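Local coordinates for protein transcription factor inhibitor I-kappa-B-beta (Mus musculus, PDB 1OY3) that inhibits NF-kappa-B by complexing with it and trapping it in the cytoplasm, at residues Q20-L29 against L55-L64; R76-R87 against A153-V164. All coordinates share one frame; numbering follows the deposited sequence.

In the fold
From the N terminus, contact 1 comes first: helix 58-66 of ANK 2 returns to helix 22-32 of ANK 1 and closes a short loop that includes helix 48-55. Contact 2 opens after contact 1 has closed, so the two stand in series and neither encloses nor crosses the other. It joins the start of ANK 3 at 76-87 to 153-164, at the entry to ANK 4, across 65 intervening residues, of which 109-143 are not modelled. Contact 1 pairs second helices, whereas contact 2 pairs the loops and first helices. Their centres lie about 22 Å apart within one ankyrin stack, joining ANK 1 to ANK 2 and ANK 3 to ANK 4 respectively.

Contact 1 (Q20-L29 against L55-L64); sequences QHEPFLDFLL and LGEASTVEKL
Two carboxylates, those of Glu22 and Asp26, share the ammonium group of Lys63 but receive it differently. Lys63 NZ meets Glu22 OE1 at 3.0 Å from above the carboxylate plane, 61° out of it. It reaches Asp26 OD2 at 2.8 Å on the syn side, 17° from that plane. A bend at chi2 turns the Glu22 carboxylate across the helix gap, where its OE2 also lies 3.0 Å from Thr60 OG1. That hydroxyl stands between the carboxylates of Glu22 and Glu57. The nearby ammonium probably offsets some of the negative charge gathered here. Gln20 crosses Glu57 at about a right angle, with Gln20 CG 3.1 Å from Glu57 OE1 and the amide plane turned 66° from the carboxylate.

Lys63 is extended beyond CG, and its aliphatic stem fits as a knob among Glu22, Leu25, Asp26 and Leu29. Leu29 CD2 touches Lys63 CB at 3.8 Å. Deeper in the interface, Leu25 CD2 packs on Thr60 CG2 at 3.8 Å, and Leu29 CD1 meets Leu64 CD2 at 4.0 Å. Leu13 of helix 12-18 and Ala52 of helix 48-55 continue this apolar layer. Phe24 and Phe27 instead meet aromatic side chains of another protein chain.

Helices 22-29 and 58-64 run nearly parallel, their axes 11.4 Å apart at closest approach: this is the stacking of second helices from successive ankyrin repeats, ANK 1 and ANK 2, with a salt-bridge network above a leucine-lined interior.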
# COMPACT_ATOMS: atom_id res chain seq x y z
N GLN C 20 17.21 19.50 7.07
CA GLN C 20 18.11 19.61 5.93
C GLN C 20 19.40 20.34 6.31
O GLN C 20 19.81 21.29 5.64
CB GLN C 20 17.41 20.35 4.80
CG GLN C 20 16.18 19.62 4.27
CD GLN C 20 15.34 20.46 3.33
OE1 GLN C 20 15.81 20.90 2.28
NE2 GLN C 20 14.09 20.69 3.70
N HIS C 21 20.03 19.89 7.39
CA HIS C 21 21.27 20.52 7.84
C HIS C 21 22.46 19.61 7.53
O HIS C 21 22.92 18.84 8.38
CB HIS C 21 21.20 20.80 9.35
CG HIS C 21 22.22 21.79 9.83
ND1 HIS C 21 21.89 23.06 10.24
CD2 HIS C 21 23.56 21.69 9.95
CE1 HIS C 21 22.98 23.71 10.59
NE2 HIS C 21 24.01 22.90 10.43
N GLU C 22 22.96 19.68 6.30
CA GLU C 22 24.09 18.85 5.89
C GLU C 22 25.27 18.89 6.86
O GLU C 22 25.80 17.85 7.23
CB GLU C 22 24.31 18.97 4.39
CG GLU C 22 23.07 18.66 3.58
CD GLU C 22 22.76 17.17 3.54
OE1 GLU C 22 23.39 16.47 2.73
OE2 GLU C 22 21.88 16.71 4.32
N PRO C 23 25.70 20.10 7.26
CA PRO C 23 26.82 20.23 8.19
C PRO C 23 26.65 19.42 9.48
O PRO C 23 27.54 18.66 9.87
CB PRO C 23 26.87 21.73 8.45
CG PRO C 23 26.49 22.28 7.09
CD PRO C 23 25.29 21.42 6.75
N PHE C 24 25.51 19.57 10.15
CA PHE C 24 25.28 18.82 11.37
C PHE C 24 25.14 17.34 11.03
O PHE C 24 25.59 16.48 11.79
CB PHE C 24 24.04 19.32 12.12
CG PHE C 24 23.94 18.82 13.54
CD1 PHE C 24 25.03 18.92 14.40
CD2 PHE C 24 22.76 18.24 14.01
CE1 PHE C 24 24.95 18.45 15.72
CE2 PHE C 24 22.67 17.77 15.32
CZ PHE C 24 23.76 17.88 16.18
N LEU C 25 24.50 17.04 9.90
CA LEU C 25 24.35 15.65 9.49
C LEU C 25 25.73 15.02 9.44
O LEU C 25 25.95 13.97 10.04
CB LEU C 25 23.70 15.54 8.10
CG LEU C 25 23.77 14.11 7.53
CD1 LEU C 25 23.14 13.13 8.52
CD2 LEU C 25 23.06 14.03 6.19
N ASP C 26 26.65 15.68 8.74
CA ASP C 26 28.02 15.19 8.61
C ASP C 26 28.62 14.91 9.98
O ASP C 26 29.28 13.89 10.20
CB ASP C 26 28.88 16.20 7.86
CG ASP C 26 28.54 16.27 6.38
OD1 ASP C 26 29.14 17.11 5.67
OD2 ASP C 26 27.68 15.49 5.92
N PHE C 27 28.39 15.84 10.91
CA PHE C 27 28.90 15.69 12.27
C PHE C 27 28.36 14.39 12.87
O PHE C 27 29.13 13.51 13.25
CB PHE C 27 28.46 16.88 13.12
CG PHE C 27 28.85 16.77 14.57
CD1 PHE C 27 30.18 16.82 14.95
CD2 PHE C 27 27.87 16.62 15.55
CE1 PHE C 27 30.54 16.73 16.29
CE2 PHE C 27 28.22 16.53 16.90
CZ PHE C 27 29.56 16.59 17.27
N LEU C 28 27.04 14.28 12.95
CA LEU C 28 26.40 13.09 13.51
C LEU C 28 26.97 11.82 12.89
O LEU C 28 27.47 10.94 13.60
CB LEU C 28 24.89 13.13 13.28
CG LEU C 28 24.02 14.01 14.19
CD1 LEU C 28 24.53 15.42 14.21
CD2 LEU C 28 22.59 14.00 13.69
N LEU C 29 26.91 11.73 11.57
CA LEU C 29 27.42 10.57 10.86
C LEU C 29 28.87 10.30 11.20
O LEU C 29 29.35 9.17 11.09
CB LEU C 29 27.24 10.75 9.35
CG LEU C 29 26.09 9.96 8.73
CD1 LEU C 29 24.87 10.01 9.63
CD2 LEU C 29 25.77 10.52 7.35
N LEU C 55 12.11 13.06 1.17
CA LEU C 55 12.49 14.41 0.78
C LEU C 55 13.12 14.45 -0.62
O LEU C 55 13.31 15.53 -1.18
CB LEU C 55 13.47 15.00 1.80
CG LEU C 55 12.90 15.31 3.19
CD1 LEU C 55 14.02 15.84 4.11
CD2 LEU C 55 11.76 16.32 3.07
N GLY C 56 13.44 13.27 -1.15
CA GLY C 56 14.04 13.19 -2.47
C GLY C 56 15.43 13.78 -2.55
O GLY C 56 15.82 14.34 -3.58
N GLU C 57 16.20 13.66 -1.47
CA GLU C 57 17.56 14.20 -1.43
C GLU C 57 18.61 13.12 -1.72
O GLU C 57 19.08 12.43 -0.82
CB GLU C 57 17.80 14.82 -0.05
CG GLU C 57 16.92 16.02 0.23
CD GLU C 57 17.10 16.56 1.64
OE1 GLU C 57 16.79 17.75 1.86
OE2 GLU C 57 17.53 15.80 2.54
N ALA C 58 18.98 12.98 -3.00
CA ALA C 58 19.94 11.96 -3.43
C ALA C 58 21.28 12.04 -2.73
O ALA C 58 21.91 11.01 -2.45
CB ALA C 58 20.15 12.05 -4.96
N SER C 59 21.72 13.25 -2.43
CA SER C 59 22.99 13.42 -1.76
C SER C 59 22.89 12.91 -0.33
O SER C 59 23.78 12.21 0.17
CB SER C 59 23.39 14.90 -1.78
OG SER C 59 24.61 15.08 -1.12
N THR C 60 21.79 13.22 0.34
CA THR C 60 21.59 12.80 1.72
C THR C 60 21.38 11.29 1.84
O THR C 60 21.79 10.67 2.82
CB THR C 60 20.39 13.54 2.34
OG1 THR C 60 20.63 14.96 2.25
CG2 THR C 60 20.21 13.15 3.81
N VAL C 61 20.78 10.69 0.82
CA VAL C 61 20.55 9.26 0.84
C VAL C 61 21.88 8.52 0.72
O VAL C 61 22.06 7.47 1.34
CB VAL C 61 19.59 8.82 -0.30
CG1 VAL C 61 19.62 7.31 -0.46
CG2 VAL C 61 18.16 9.30 0.03
N GLU C 62 22.81 9.07 -0.05
CA GLU C 62 24.12 8.43 -0.23
C GLU C 62 24.93 8.44 1.06
O GLU C 62 25.56 7.44 1.40
CB GLU C 62 24.91 9.13 -1.35
CG GLU C 62 26.34 8.59 -1.54
CD GLU C 62 27.04 9.17 -2.77
OE1 GLU C 62 26.92 10.39 -2.99
OE2 GLU C 62 27.71 8.41 -3.50
N LYS C 63 24.91 9.56 1.77
CA LYS C 63 25.66 9.66 3.02
C LYS C 63 25.18 8.60 3.98
O LYS C 63 25.97 7.83 4.54
CB LYS C 63 25.47 11.04 3.64
CG LYS C 63 26.04 12.17 2.81
CD LYS C 63 25.90 13.48 3.56
CE LYS C 63 26.49 14.63 2.79
NZ LYS C 63 26.23 15.89 3.52
N LEU C 64 23.86 8.55 4.17
CA LEU C 64 23.26 7.57 5.06
C LEU C 64 23.57 6.16 4.57
O LEU C 64 23.95 5.29 5.37
CB LEU C 64 21.74 7.80 5.13
CG LEU C 64 21.40 9.17 5.75
CD1 LEU C 64 19.93 9.52 5.56
CD2 LEU C 64 21.77 9.13 7.23
O HOH W 1 19.53 18.80 3.02

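Contact 2 (R76-R87 against A153-V164); sequences RGGHTALHLACR and AENYDGHTPLHV
The TxLH motifs of two successive ankyrin repeats, Thr80-His83 in ANK 3 and Thr160-His163 in ANK 4, stack here, with His83 as the bridge between them. Its NE2 donates to His159 O at 2.8 Å, tilted from the carbonyl plane; Asn155 N reaches the same oxygen from the opposite face. At the other ring nitrogen, ND1 accepts from Thr80 N in a nearly straight bond (174°) and also lies 3.0 Å from Thr80 OG1. Thr80 OG1 in turn accepts from His83 N, which completes a capping box at the start of helix 81-85. The imidazole is thus gripped at both nitrogens and its rotation fixed. Pro161 CG sits over the centre of one face, 4.0 Å from the ring centroid, in a CH-pi contact; Asn155 CB covers the rim of the opposite face, while Val164 CG2 approaches at the edge. Near the helix starts Leu82 CD2 meets Pro161 CG; just past the end of helix 81-85, Cys86 CB packs on Val164 CG1 at 3.8 Å.

Asn155 begins the type I turn 155-158 and forms an Asx turn. Its chi1 of 56° sets CG between the backbone N and the carbonyl carbon, folding OD1 back to accept from Asp157 N and His159 N on opposite faces. The loops themselves join through Tyr156 N, which donates to Gly77 O at 3.0 Å. A water donates to both Gly78 O and Glu154 O. The backbone O of Tyr156 is hydrogen-bonded to a polar side chain of another protein chain. The phenol ring lies flat on the bare backbone of Gly78, whose CA stands 3.4 Å from the Tyr156 ring centroid, 7° off the normal.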
# COMPACT_ATOMS: atom_id res chain seq x y z
N ARG C 76 6.00 2.30 9.18
CA ARG C 76 4.65 1.87 9.53
C ARG C 76 3.85 1.12 8.47
O ARG C 76 3.12 0.19 8.81
CB ARG C 76 3.82 3.07 9.99
CG ARG C 76 3.58 4.11 8.92
CD ARG C 76 2.71 5.25 9.45
NE ARG C 76 2.88 6.49 8.69
CZ ARG C 76 4.07 7.02 8.40
NH1 ARG C 76 5.19 6.42 8.80
NH2 ARG C 76 4.15 8.15 7.72
N GLY C 77 3.97 1.53 7.21
CA GLY C 77 3.24 0.86 6.14
C GLY C 77 4.01 -0.27 5.48
O GLY C 77 3.57 -0.83 4.46
N GLY C 78 5.16 -0.62 6.06
CA GLY C 78 5.99 -1.68 5.52
C GLY C 78 6.83 -1.17 4.35
O GLY C 78 7.35 -1.97 3.56
N HIS C 79 6.97 0.15 4.24
CA HIS C 79 7.74 0.74 3.16
C HIS C 79 9.23 0.85 3.45
O HIS C 79 9.62 1.38 4.49
CB HIS C 79 7.23 2.14 2.84
CG HIS C 79 5.78 2.20 2.50
ND1 HIS C 79 5.27 1.71 1.31
CD2 HIS C 79 4.72 2.69 3.19
CE1 HIS C 79 3.96 1.90 1.28
NE2 HIS C 79 3.61 2.49 2.41
N THR C 80 10.06 0.34 2.54
CA THR C 80 11.51 0.48 2.69
C THR C 80 11.78 1.86 2.13
O THR C 80 10.86 2.51 1.62
CB THR C 80 12.28 -0.50 1.80
OG1 THR C 80 11.87 -0.31 0.44
CG2 THR C 80 12.01 -1.94 2.22
N ALA C 81 13.04 2.30 2.21
CA ALA C 81 13.42 3.60 1.66
C ALA C 81 13.15 3.60 0.16
O ALA C 81 12.70 4.61 -0.40
CB ALA C 81 14.91 3.87 1.92
N LEU C 82 13.41 2.47 -0.50
CA LEU C 82 13.16 2.37 -1.94
C LEU C 82 11.68 2.50 -2.25
O LEU C 82 11.31 3.09 -3.25
CB LEU C 82 13.68 1.03 -2.52
CG LEU C 82 13.45 0.86 -4.04
CD1 LEU C 82 14.11 2.02 -4.77
CD2 LEU C 82 14.02 -0.48 -4.55
N HIS C 83 10.82 1.95 -1.39
CA HIS C 83 9.38 2.04 -1.60
C HIS C 83 8.92 3.48 -1.59
O HIS C 83 8.09 3.87 -2.39
CB HIS C 83 8.59 1.31 -0.51
CG HIS C 83 8.35 -0.14 -0.78
ND1 HIS C 83 9.05 -1.14 -0.14
CD2 HIS C 83 7.48 -0.76 -1.62
CE1 HIS C 83 8.61 -2.31 -0.56
NE2 HIS C 83 7.67 -2.11 -1.46
N LEU C 84 9.46 4.24 -0.65
CA LEU C 84 9.11 5.65 -0.49
C LEU C 84 9.56 6.46 -1.69
O LEU C 84 8.85 7.35 -2.15
CB LEU C 84 9.72 6.20 0.81
CG LEU C 84 9.22 5.50 2.08
CD1 LEU C 84 10.02 5.97 3.30
CD2 LEU C 84 7.74 5.80 2.27
N ALA C 85 10.75 6.15 -2.21
CA ALA C 85 11.27 6.85 -3.37
C ALA C 85 10.29 6.68 -4.52
O ALA C 85 10.06 7.62 -5.28
CB ALA C 85 12.65 6.30 -3.77
N CYS C 86 9.72 5.49 -4.64
CA CYS C 86 8.79 5.19 -5.73
C CYS C 86 7.43 5.84 -5.59
O CYS C 86 6.60 5.73 -6.48
CB CYS C 86 8.61 3.69 -5.87
SG CYS C 86 10.12 2.82 -6.25
N ARG C 87 7.20 6.52 -4.48
CA ARG C 87 5.92 7.16 -4.23
C ARG C 87 6.02 8.64 -4.53
O ARG C 87 5.04 9.29 -4.87
CB ARG C 87 5.50 6.97 -2.77
CG ARG C 87 5.60 5.54 -2.26
CD ARG C 87 5.29 5.49 -0.77
NE ARG C 87 3.89 5.77 -0.48
CZ ARG C 87 3.45 6.24 0.68
NH1 ARG C 87 4.30 6.49 1.67
NH2 ARG C 87 2.15 6.44 0.87
N ALA C 153 11.34 -6.42 -1.98
CA ALA C 153 10.85 -6.17 -0.63
C ALA C 153 9.37 -5.82 -0.78
O ALA C 153 8.99 -5.06 -1.67
CB ALA C 153 11.61 -4.99 0.01
N GLU C 154 8.51 -6.37 0.07
CA GLU C 154 7.11 -6.05 -0.06
C GLU C 154 6.57 -5.31 1.15
O GLU C 154 6.90 -5.64 2.28
CB GLU C 154 6.26 -7.32 -0.32
CG GLU C 154 6.16 -8.29 0.83
CD GLU C 154 5.03 -9.29 0.65
OE1 GLU C 154 5.03 -10.33 1.36
OE2 GLU C 154 4.12 -9.05 -0.18
N ASN C 155 5.76 -4.29 0.90
CA ASN C 155 5.19 -3.53 2.00
C ASN C 155 3.97 -4.28 2.49
O ASN C 155 3.66 -5.38 1.99
CB ASN C 155 4.81 -2.11 1.57
CG ASN C 155 3.85 -2.09 0.39
OD1 ASN C 155 2.99 -2.96 0.27
ND2 ASN C 155 3.99 -1.07 -0.46
N TYR C 156 3.27 -3.68 3.44
CA TYR C 156 2.08 -4.29 4.03
C TYR C 156 0.87 -4.27 3.09
O TYR C 156 -0.17 -4.86 3.38
CB TYR C 156 1.78 -3.62 5.38
CG TYR C 156 2.95 -3.74 6.35
CD1 TYR C 156 3.13 -2.81 7.39
CD2 TYR C 156 3.87 -4.78 6.24
CE1 TYR C 156 4.21 -2.93 8.28
CE2 TYR C 156 4.94 -4.90 7.12
CZ TYR C 156 5.11 -3.97 8.14
OH TYR C 156 6.18 -4.09 8.99
N ASP C 157 1.01 -3.60 1.95
CA ASP C 157 -0.06 -3.55 0.96
C ASP C 157 0.21 -4.67 -0.05
O ASP C 157 -0.49 -4.80 -1.05
CB ASP C 157 -0.06 -2.22 0.20
CG ASP C 157 -0.24 -1.02 1.10
OD1 ASP C 157 -1.18 -1.04 1.92
OD2 ASP C 157 0.54 -0.05 0.97
N GLY C 158 1.24 -5.46 0.22
CA GLY C 158 1.61 -6.55 -0.67
C GLY C 158 2.30 -6.03 -1.93
O GLY C 158 2.40 -6.73 -2.93
N HIS C 159 2.79 -4.79 -1.87
CA HIS C 159 3.45 -4.16 -3.01
C HIS C 159 4.97 -4.15 -2.94
O HIS C 159 5.53 -3.85 -1.89
CB HIS C 159 3.01 -2.71 -3.16
CG HIS C 159 1.59 -2.55 -3.60
ND1 HIS C 159 0.89 -1.38 -3.42
CD2 HIS C 159 0.76 -3.39 -4.26
CE1 HIS C 159 -0.31 -1.51 -3.96
NE2 HIS C 159 -0.41 -2.72 -4.47
N THR C 160 5.61 -4.47 -4.05
CA THR C 160 7.06 -4.41 -4.14
C THR C 160 7.27 -3.03 -4.75
O THR C 160 6.31 -2.38 -5.17
CB THR C 160 7.60 -5.44 -5.11
OG1 THR C 160 7.14 -5.14 -6.43
CG2 THR C 160 7.14 -6.84 -4.72
N PRO C 161 8.53 -2.55 -4.83
CA PRO C 161 8.76 -1.23 -5.41
C PRO C 161 8.19 -1.04 -6.82
O PRO C 161 7.64 0.03 -7.14
CB PRO C 161 10.28 -1.10 -5.38
CG PRO C 161 10.63 -1.83 -4.11
CD PRO C 161 9.77 -3.08 -4.23
N LEU C 162 8.31 -2.06 -7.67
CA LEU C 162 7.81 -1.94 -9.05
C LEU C 162 6.31 -1.64 -9.07
O LEU C 162 5.84 -0.77 -9.83
CB LEU C 162 8.10 -3.20 -9.86
CG LEU C 162 7.68 -3.11 -11.34
CD1 LEU C 162 8.41 -1.95 -12.02
CD2 LEU C 162 7.99 -4.43 -12.04
N HIS C 163 5.55 -2.39 -8.26
CA HIS C 163 4.11 -2.18 -8.15
C HIS C 163 3.84 -0.72 -7.87
O HIS C 163 2.99 -0.09 -8.50
CB HIS C 163 3.54 -3.01 -7.00
CG HIS C 163 3.53 -4.48 -7.26
ND1 HIS C 163 3.79 -5.40 -6.26
CD2 HIS C 163 3.28 -5.19 -8.38
CE1 HIS C 163 3.69 -6.62 -6.77
NE2 HIS C 163 3.39 -6.51 -8.05
N VAL C 164 4.57 -0.18 -6.90
CA VAL C 164 4.40 1.22 -6.52
C VAL C 164 4.74 2.13 -7.71
O VAL C 164 3.96 3.02 -8.05
CB VAL C 164 5.30 1.58 -5.30
CG1 VAL C 164 5.00 3.00 -4.81
CG2 VAL C 164 5.05 0.58 -4.18
O HOH W 2 9.11 -4.00 3.14